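Local coordinates for beta-glucoside kinase (Listeria monocytogenes, PDB 4HTL), which phosphorylates cellobiose with ATP to give cellobiose-6'-phosphate and may also regulate transcription of the cellobiose-PTS operon, at residues G137-F140 with L145-G148. Sequence-based numbering, arbitrary orientation. Where two conformers were deposited one is given.
Sequences GGIF and LVRG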
# COMPACT_ATOMS: atom_id res chain seq x y z
N GLY A 137 6.06 -2.87 9.38
CA GLY A 137 6.13 -2.80 7.96
C GLY A 137 7.15 -1.82 7.49
O GLY A 137 7.33 -0.75 8.09
N GLY A 138 7.77 -2.18 6.37
CA GLY A 138 8.56 -1.24 5.54
C GLY A 138 8.25 -1.46 4.05
O GLY A 138 8.00 -2.59 3.58
N ILE A 139 8.29 -0.37 3.30
CA ILE A 139 7.94 -0.36 1.87
C ILE A 139 9.11 0.18 1.05
O ILE A 139 9.56 1.31 1.27
CB ILE A 139 6.75 0.58 1.59
CG1 ILE A 139 5.53 0.18 2.43
CG2 ILE A 139 6.41 0.64 0.09
CD1 ILE A 139 4.54 1.32 2.68
N PHE A 140 9.48 -0.58 0.03
CA PHE A 140 10.47 -0.15 -0.99
C PHE A 140 9.72 -0.24 -2.34
O PHE A 140 9.30 -1.32 -2.76
CB PHE A 140 11.70 -1.05 -0.95
CG PHE A 140 12.96 -0.40 -1.44
CD1 PHE A 140 13.59 0.56 -0.67
CD2 PHE A 140 13.56 -0.81 -2.61
CE1 PHE A 140 14.77 1.15 -1.11
CE2 PHE A 140 14.76 -0.23 -3.03
CZ PHE A 140 15.36 0.72 -2.26
N LEU A 145 12.75 3.95 -0.42
CA LEU A 145 11.89 3.80 0.71
C LEU A 145 10.66 4.72 0.56
O LEU A 145 10.78 5.89 0.17
CB LEU A 145 12.72 4.14 1.95
CG LEU A 145 12.22 4.00 3.35
CD1 LEU A 145 11.90 2.54 3.71
CD2 LEU A 145 13.27 4.61 4.28
N VAL A 146 9.49 4.18 0.91
CA VAL A 146 8.29 4.98 0.95
C VAL A 146 8.03 5.31 2.41
O VAL A 146 7.63 4.47 3.19
CB VAL A 146 7.08 4.25 0.32
CG1 VAL A 146 5.80 5.07 0.55
CG2 VAL A 146 7.33 3.92 -1.16
N ARG A 147 8.23 6.56 2.77
CA ARG A 147 8.06 7.00 4.17
C ARG A 147 6.69 7.60 4.43
O ARG A 147 6.27 7.67 5.56
CB ARG A 147 9.13 8.00 4.55
CG ARG A 147 10.54 7.47 4.44
CD ARG A 147 11.53 8.50 4.90
NE ARG A 147 12.91 8.13 4.63
CZ ARG A 147 13.48 8.23 3.44
NH1 ARG A 147 12.78 8.69 2.39
NH2 ARG A 147 14.73 7.90 3.28
N GLY A 148 6.05 8.10 3.36
CA GLY A 148 4.78 8.76 3.39
C GLY A 148 4.86 10.28 3.57
O GLY A 148 5.92 10.85 3.84
O HOH W 1 8.23 2.18 4.73
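Leu-145 meets Phe-140 as an antiparallel, non-hydrogen-bonded pair beside the turn of a beta hairpin, their CA atoms 4.5 Å apart. The hairpin forms one margin of the second five-stranded mixed sheet of this ROK kinase, a member of the actin-like ATPase clan, and illustrates how a short edge strand can peel away while a water takes the place of the second backbone bond of a pair. With CG of Phe-140 anti to the backbone N (chi1 -154°), the ring is carried toward the start of the returning strand, and its CD1 and CE1 each lie 3.5 Å from Leu-145 N, an oblique approach. Beyond Leu-145, the ring also meets Phe-126 of the adjoining strand and Leu-111 of helix 106-117. The leucine CA makes a CH...O contact with Ile-139 O, 3.5 Å away. Its carbonyl turns to a different partner, accepting a hydrogen bond from Asn-142 of the second subunit, which places the hairpin at the dimer interface.

At Val-146 comes the direct backbone bond of the pairing: its N-H points to Ile-139 O at 2.9 Å and nearly straight, 168° at the hydrogen, although the donor lies 29° from the carbonyl plane. The side chains of the same two residues cross obliquely next to the bond, the CG2 methyl of Val-146 lying 3.6 Å from Ile-139 CG2, in a buried apolar patch to which Leu-235 of the second subunit also contributes. Val-146 O and Ile-139 N are too far apart for a direct bond, and a single water spans the two segments, accepting from Ile-139 N at 2.9 Å and donating to Val-146 O at 2.8 Å. Farther along, Arg-147 turns from the strand, and its NE forms a salt bridge with OE1 of Glu-104.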